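Side-chain contacts in starch synthase I (Hordeum vulgare, PDB 4HLN), which is a plant enzyme of the glycosyltransferase class, built from two Rossmann-like domains in the manner of the GT-B fold: residues S383-K386 with S387-N390; R487-E490 with S491-D495; I621-W624 with A625-D628. One frame throughout, in Å; residues are numbered along the deposited sequence.

All three contacts are local, each at or just past a helix's carboxyl end. Contacts 1 and 3 belong to the domain with the nine-stranded mixed sheet and touch: Asn390, on the edge strand 389-391, packs against Ile621 and Trp624 of helix 611-627. Contact 2 lies in the other domain, centre to centre about 47 Å from contact 1 and about 54 Å from contact 3. Contacts 1 and 2 are at the surface; contact 3 is partly buried. Contact 1 sets a valine methyl on an arginine held by carbonyls of a neighbouring helix end, contact 2 has a threonine-tyrosine pair and a glutamate-lysine pair beyond salt-bridge distance, and contact 3 sets phenylalanines against the sheet.

Contact 1. Residues S383-K386 with S387-N390; sequences SSRK and SVLN
Val388 N bonds back to Arg385 O at 3.0 Å and Leu389 N to Lys386 O at 3.2 Å, two successive i+3 to i bonds that wind Lys386 and Ser387 into a short turn of 3-10 helix between helix 376-384 and strand 389-391. Both bonds are straight at hydrogen (166° and 164°). The turn brings the chain from the helix end to the outermost strand of the mixed sheet, beside strand 357-360.

Arg385 and Val388 carry the side-chain contact. The arginine sets off with CG beside its own backbone N and anti to the carbonyl carbon (chi1 -58°), and bends twice beyond CG. The methyl CG2 of Val388 lies over one face of the guanidinium, displaced toward its rim, 3.4 Å above the plane and 3.6 Å from NH2. The same methyl also meets Arg385 CB, at 3.9 Å, so one branch of the valine touches both the root and the head of the arginine. Leu389 comes in from the strand side, where its CG sits 3.6 Å from Arg385 O, and its side chain continues onto Ile358 and Thr360. Lys386 is exposed and touches the other half through CB, close to Ser387 N.

The polar end of Arg385 is held by other parts of the fold: NH1 bonds to the carbonyl oxygens of Val352 and Ala355, in the last turn of helix 347-354 and just beyond it, and the guanidinium also makes a cation-pi interaction with Tyr631. A buried charge received by carbonyls at the carboxyl end of a helix should be stabilised electrostatically, while the valine methyl supplies apolar contact on its face.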
loop_
_atom_site.group_PDB
_atom_site.type_symbol
_atom_site.label_atom_id
_atom_site.label_comp_id
_atom_site.label_asym_id
_atom_site.label_seq_id
_atom_site.Cartn_x
_atom_site.Cartn_y
_atom_site.Cartn_z
ATOM N N SER A 383 4.207 -15.330 -9.951
ATOM C CA SER A 383 4.708 -15.098 -11.298
ATOM C C SER A 383 4.044 -16.045 -12.290
ATOM O O SER A 383 4.010 -15.774 -13.497
ATOM C CB SER A 383 6.230 -15.191 -11.361
ATOM O OG SER A 383 6.680 -16.390 -10.777
ATOM N N SER A 384 3.478 -17.136 -11.780
ATOM C CA SER A 384 2.670 -18.005 -12.631
ATOM C C SER A 384 1.370 -17.296 -13.060
ATOM O O SER A 384 0.723 -17.699 -14.019
ATOM C CB SER A 384 2.372 -19.340 -11.931
ATOM O OG SER A 384 1.083 -19.343 -11.320
ATOM N N ARG A 385 0.997 -16.233 -12.350
ATOM C CA ARG A 385 -0.176 -15.440 -12.703
ATOM C C ARG A 385 0.237 -14.038 -13.137
ATOM O O ARG A 385 -0.500 -13.068 -12.955
ATOM C CB ARG A 385 -1.156 -15.384 -11.531
ATOM C CG ARG A 385 -1.609 -16.755 -11.084
ATOM C CD ARG A 385 -3.039 -16.757 -10.587
ATOM N NE ARG A 385 -3.981 -16.281 -11.597
ATOM C CZ ARG A 385 -5.144 -15.708 -11.300
ATOM N NH1 ARG A 385 -5.502 -15.559 -10.029
ATOM N NH2 ARG A 385 -5.943 -15.271 -12.264
ATOM N N LYS A 386 1.427 -13.955 -13.714
ATOM C CA LYS A 386 2.016 -12.718 -14.218
ATOM C C LYS A 386 1.026 -11.812 -14.967
ATOM O O LYS A 386 1.017 -10.598 -14.781
ATOM C CB LYS A 386 3.173 -13.084 -15.153
ATOM C CG LYS A 386 4.458 -12.344 -14.910
ATOM C CD LYS A 386 5.574 -12.927 -15.772
ATOM C CE LYS A 386 5.199 -12.902 -17.256
ATOM N NZ LYS A 386 6.364 -13.176 -18.151
ATOM N N SER A 387 0.198 -12.409 -15.815
ATOM C CA SER A 387 -0.659 -11.642 -16.718
ATOM C C SER A 387 -1.783 -10.870 -16.019
ATOM O O SER A 387 -2.437 -10.024 -16.638
ATOM C CB SER A 387 -1.258 -12.561 -17.779
ATOM O OG SER A 387 -2.079 -13.549 -17.178
ATOM N N VAL A 388 -2.016 -11.164 -14.743
ATOM C CA VAL A 388 -3.061 -10.464 -14.005
ATOM C C VAL A 388 -2.537 -9.650 -12.837
ATOM O O VAL A 388 -3.311 -9.250 -11.967
ATOM C CB VAL A 388 -4.176 -11.421 -13.509
ATOM C CG1 VAL A 388 -4.979 -11.925 -14.689
ATOM C CG2 VAL A 388 -3.589 -12.590 -12.705
ATOM N N LEU A 389 -1.228 -9.395 -12.825
ATOM C CA LEU A 389 -0.605 -8.626 -11.745
ATOM C C LEU A 389 -0.515 -7.135 -12.029
ATOM O O LEU A 389 -0.314 -6.722 -13.174
ATOM C CB LEU A 389 0.795 -9.155 -11.436
ATOM C CG LEU A 389 0.898 -10.564 -10.862
ATOM C CD1 LEU A 389 2.324 -10.856 -10.420
ATOM C CD2 LEU A 389 -0.070 -10.746 -9.705
ATOM N N ASN A 390 -0.657 -6.338 -10.970
ATOM C CA ASN A 390 -0.502 -4.883 -11.024
ATOM C C ASN A 390 -0.021 -4.406 -9.676
ATOM O O ASN A 390 -0.307 -5.028 -8.650
ATOM C CB ASN A 390 -1.831 -4.195 -11.335
ATOM C CG ASN A 390 -2.510 -4.744 -12.585
ATOM O OD1 ASN A 390 -3.337 -5.677 -12.525
ATOM N ND2 ASN A 390 -2.167 -4.164 -13.725
#

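Contact 2. Residues R487-E490 with S491-D495; sequences RSTE and SSYKD
Thr489 and Tyr493 form the close-packed half of this last turn of helix 480-492, the helix of a beta-alpha-beta unit whose strands are 471-476 and 497-501. The threonine's chi1 of -53° puts OG1 beside the backbone N, where it bonds to Trp485 O, and leaves the methyl CG2 for the tyrosine ring, 3.8 Å from CD1 and 4.0 Å from CE1. Thr489 O lies at the ring's edge, near its plane. Tyr493, the first residue to leave helical angles, closes the turn by giving its N-H to this oxygen at 3.0 Å. Ile462 of helix 455-466 touches the threonine, and Pro463 and Met466 the tyrosine, so the pair faces the protein. Glu490 is tied to strand 497-501: its extended chain touches Phe497 and Arg498, and OE1 bonds to Gly499 N.

The other side is looser. Ser491 and Ser492 continue the helical bonding, with Ser491 N on Arg487 O at 3.3 Å, but their side chains are exposed. Lys494 NZ stays 4.5 Å from Glu490 OE2, beyond a salt bridge, though the opposite charges probably attract weakly. At its root Lys494 makes a bent CA-H...O contact, its CA 3.2 Å from Glu490 O.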
loop_
_atom_site.group_PDB
_atom_site.type_symbol
_atom_site.label_atom_id
_atom_site.label_comp_id
_atom_site.label_asym_id
_atom_site.label_seq_id
_atom_site.Cartn_x
_atom_site.Cartn_y
_atom_site.Cartn_z
ATOM N N ARG A 487 22.695 12.335 16.264
ATOM C CA ARG A 487 23.404 13.410 16.964
ATOM C C ARG A 487 24.923 13.373 16.767
ATOM O O ARG A 487 25.544 14.401 16.495
ATOM C CB ARG A 487 23.038 13.432 18.450
ATOM C CG ARG A 487 21.549 13.651 18.708
ATOM C CD ARG A 487 21.223 13.698 20.200
ATOM N NE ARG A 487 21.133 12.362 20.790
ATOM C CZ ARG A 487 19.991 11.704 20.983
ATOM N NH1 ARG A 487 18.835 12.262 20.635
ATOM N NH2 ARG A 487 20.002 10.490 21.526
ATOM N N SER A 488 25.520 12.196 16.890
ATOM C CA SER A 488 26.973 12.080 16.776
ATOM C C SER A 488 27.449 12.327 15.351
ATOM O O SER A 488 28.524 12.889 15.125
ATOM C CB SER A 488 27.448 10.707 17.266
ATOM O OG SER A 488 26.413 9.740 17.166
ATOM N N THR A 489 26.639 11.898 14.391
ATOM C CA THR A 489 26.972 12.040 12.980
ATOM C C THR A 489 27.008 13.508 12.590
ATOM O O THR A 489 27.903 13.957 11.869
ATOM C CB THR A 489 25.915 11.350 12.109
ATOM O OG1 THR A 489 25.748 9.995 12.544
ATOM C CG2 THR A 489 26.317 11.390 10.639
ATOM N N GLU A 490 26.003 14.238 13.062
ATOM C CA GLU A 490 25.891 15.667 12.844
ATOM C C GLU A 490 27.141 16.364 13.337
ATOM O O GLU A 490 27.616 17.332 12.742
ATOM C CB GLU A 490 24.699 16.186 13.626
ATOM C CG GLU A 490 24.494 17.668 13.548
ATOM C CD GLU A 490 23.090 18.044 13.955
ATOM O OE1 GLU A 490 22.149 17.775 13.178
ATOM O OE2 GLU A 490 22.919 18.582 15.062
ATOM N N SER A 491 27.661 15.854 14.446
ATOM C CA SER A 491 28.849 16.403 15.066
ATOM C C SER A 491 30.113 16.129 14.240
ATOM O O SER A 491 30.991 16.986 14.140
ATOM C CB SER A 491 28.983 15.847 16.475
ATOM O OG SER A 491 30.082 16.439 17.125
ATOM N N SER A 492 30.186 14.949 13.630
ATOM C CA SER A 492 31.316 14.569 12.778
ATOM C C SER A 492 31.361 15.305 11.440
ATOM O O SER A 492 32.435 15.521 10.868
ATOM C CB SER A 492 31.316 13.054 12.526
ATOM O OG SER A 492 31.668 12.329 13.692
ATOM N N TYR A 493 30.195 15.679 10.929
ATOM C CA TYR A 493 30.130 16.399 9.662
ATOM C C TYR A 493 29.296 17.653 9.852
ATOM O O TYR A 493 28.171 17.728 9.371
ATOM C CB TYR A 493 29.501 15.508 8.600
ATOM C CG TYR A 493 30.070 14.109 8.584
ATOM C CD1 TYR A 493 29.511 13.101 9.360
ATOM C CD2 TYR A 493 31.180 13.797 7.799
ATOM C CE1 TYR A 493 30.036 11.818 9.351
ATOM C CE2 TYR A 493 31.713 12.523 7.777
ATOM C CZ TYR A 493 31.139 11.533 8.555
ATOM O OH TYR A 493 31.669 10.258 8.538
ATOM N N LYS A 494 29.844 18.637 10.555
ATOM C CA LYS A 494 29.014 19.707 11.089
ATOM C C LYS A 494 28.527 20.717 10.045
ATOM O O LYS A 494 27.758 21.623 10.355
ATOM C CB LYS A 494 29.703 20.397 12.273
ATOM C CG LYS A 494 28.827 20.461 13.545
ATOM C CD LYS A 494 27.448 21.123 13.284
ATOM C CE LYS A 494 26.654 21.370 14.571
ATOM N NZ LYS A 494 25.475 22.241 14.329
ATOM N N ASP A 495 28.946 20.535 8.801
ATOM C CA ASP A 495 28.601 21.466 7.730
ATOM C C ASP A 495 27.840 20.760 6.600
ATOM O O ASP A 495 27.534 21.353 5.557
ATOM C CB ASP A 495 29.884 22.101 7.186
ATOM C CG ASP A 495 30.927 21.053 6.761
ATOM O OD1 ASP A 495 30.990 19.959 7.383
ATOM O OD2 ASP A 495 31.686 21.325 5.800
#

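Contact 3. Residues I621-W624 with A625-D628; sequences IFEW and AFVD
Glu623 O accepts Val627 N at 2.9 Å, the shortest hydrogen bond here, straight at hydrogen (166°). The valine's CB and CG2 also lie against this oxygen. Alongside run the other i+4 to i bonds of the closing helix: Ala625 N to Ile621 O at 3.0 Å, and Phe626 N to Phe622 O at 3.0 Å. Asp628, whose backbone leaves helical angles, gives its N-H to Trp624 O at 3.2 Å.

In Phe626 a chi1 of -81°, with CG beside its own N and anti to the carbonyl carbon, carries the ring back alongside the preceding turn, near Phe622 O. Its CE2 comes 4.4 Å from Phe622 CB, a light apolar touch between successive turns. Helix 611-627 follows the second domain in sequence yet packs on the sheet of the first, the carboxyl-terminal return expected of a GT-B fold. Phe622 rests on Met265, Val267 and Thr296, while Phe626 and Ala625 share Met265.

Charges mark one flank. Glu623 OE2 forms a salt bridge with Arg125, which also makes a cation-pi interaction with the Phe626 ring, so one arginine ties together neighbours three residues apart. Trp624 is exposed, yet its side chain touches Arg357 of strand 357-360. Near the helix end, Arg294 donates through NE to Ala625 O and through NH2 to Asp628 O.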
loop_
_atom_site.group_PDB
_atom_site.type_symbol
_atom_site.label_atom_id
_atom_site.label_comp_id
_atom_site.label_asym_id
_atom_site.label_seq_id
_atom_site.Cartn_x
_atom_site.Cartn_y
_atom_site.Cartn_z
ATOM N N ILE A 621 -8.490 -1.959 -14.203
ATOM C CA ILE A 621 -8.287 -3.311 -13.735
ATOM C C ILE A 621 -9.596 -4.081 -13.647
ATOM O O ILE A 621 -9.706 -5.166 -14.206
ATOM C CB ILE A 621 -7.529 -3.298 -12.390
ATOM C CG1 ILE A 621 -6.073 -2.909 -12.639
ATOM C CG2 ILE A 621 -7.610 -4.643 -11.676
ATOM C CD1 ILE A 621 -5.319 -2.601 -11.376
ATOM N N PHE A 622 -10.588 -3.515 -12.969
ATOM C CA PHE A 622 -11.900 -4.166 -12.847
ATOM C C PHE A 622 -12.521 -4.450 -14.185
ATOM O O PHE A 622 -13.227 -5.436 -14.338
ATOM C CB PHE A 622 -12.879 -3.318 -12.041
ATOM C CG PHE A 622 -12.376 -2.951 -10.683
ATOM C CD1 PHE A 622 -11.415 -3.730 -10.056
ATOM C CD2 PHE A 622 -12.845 -1.824 -10.039
ATOM C CE1 PHE A 622 -10.935 -3.394 -8.807
ATOM C CE2 PHE A 622 -12.368 -1.475 -8.794
ATOM C CZ PHE A 622 -11.413 -2.260 -8.172
ATOM N N GLU A 623 -12.280 -3.579 -15.156
ATOM C CA GLU A 623 -12.854 -3.796 -16.474
ATOM C C GLU A 623 -12.263 -5.028 -17.137
ATOM O O GLU A 623 -13.006 -5.891 -17.642
ATOM C CB GLU A 623 -12.747 -2.550 -17.345
ATOM C CG GLU A 623 -13.802 -1.515 -16.941
ATOM C CD GLU A 623 -15.197 -2.143 -16.706
ATOM O OE1 GLU A 623 -15.607 -3.032 -17.497
ATOM O OE2 GLU A 623 -15.881 -1.756 -15.726
ATOM N N TRP A 624 -10.936 -5.129 -17.098
ATOM C CA TRP A 624 -10.273 -6.356 -17.502
ATOM C C TRP A 624 -10.857 -7.586 -16.801
ATOM O O TRP A 624 -11.058 -8.616 -17.435
ATOM C CB TRP A 624 -8.802 -6.273 -17.198
ATOM C CG TRP A 624 -8.112 -5.289 -18.019
ATOM C CD1 TRP A 624 -8.459 -4.875 -19.271
ATOM C CD2 TRP A 624 -6.938 -4.566 -17.663
ATOM N NE1 TRP A 624 -7.562 -3.937 -19.722
ATOM C CE2 TRP A 624 -6.616 -3.731 -18.751
ATOM C CE3 TRP A 624 -6.124 -4.545 -16.532
ATOM C CZ2 TRP A 624 -5.509 -2.886 -18.741
ATOM C CZ3 TRP A 624 -5.025 -3.701 -16.520
ATOM C CH2 TRP A 624 -4.731 -2.883 -17.616
ATOM N N ALA A 625 -11.136 -7.482 -15.505
ATOM C CA ALA A 625 -11.629 -8.642 -14.776
ATOM C C ALA A 625 -12.984 -9.068 -15.288
ATOM O O ALA A 625 -13.245 -10.265 -15.455
ATOM C CB ALA A 625 -11.696 -8.373 -13.286
ATOM N N PHE A 626 -13.845 -8.083 -15.537
ATOM C CA PHE A 626 -15.213 -8.368 -15.951
ATOM C C PHE A 626 -15.259 -8.897 -17.365
ATOM O O PHE A 626 -16.010 -9.815 -17.667
ATOM C CB PHE A 626 -16.093 -7.134 -15.833
ATOM C CG PHE A 626 -16.574 -6.875 -14.445
ATOM C CD1 PHE A 626 -17.429 -7.763 -13.823
ATOM C CD2 PHE A 626 -16.172 -5.743 -13.759
ATOM C CE1 PHE A 626 -17.885 -7.533 -12.540
ATOM C CE2 PHE A 626 -16.617 -5.504 -12.477
ATOM C CZ PHE A 626 -17.483 -6.399 -11.869
ATOM N N VAL A 627 -14.436 -8.320 -18.228
ATOM C CA VAL A 627 -14.365 -8.762 -19.611
ATOM C C VAL A 627 -13.926 -10.230 -19.733
ATOM O O VAL A 627 -14.441 -10.962 -20.576
ATOM C CB VAL A 627 -13.432 -7.861 -20.427
ATOM C CG1 VAL A 627 -13.046 -8.553 -21.714
ATOM C CG2 VAL A 627 -14.099 -6.504 -20.688
ATOM N N ASP A 628 -12.997 -10.658 -18.878
ATOM C CA ASP A 628 -12.513 -12.038 -18.900
ATOM C C ASP A 628 -13.379 -13.024 -18.099
ATOM O O ASP A 628 -14.213 -12.633 -17.278
ATOM C CB ASP A 628 -11.058 -12.103 -18.434
ATOM C CG ASP A 628 -10.133 -11.231 -19.280
ATOM O OD1 ASP A 628 -10.436 -11.054 -20.482
ATOM O OD2 ASP A 628 -9.113 -10.716 -18.747
#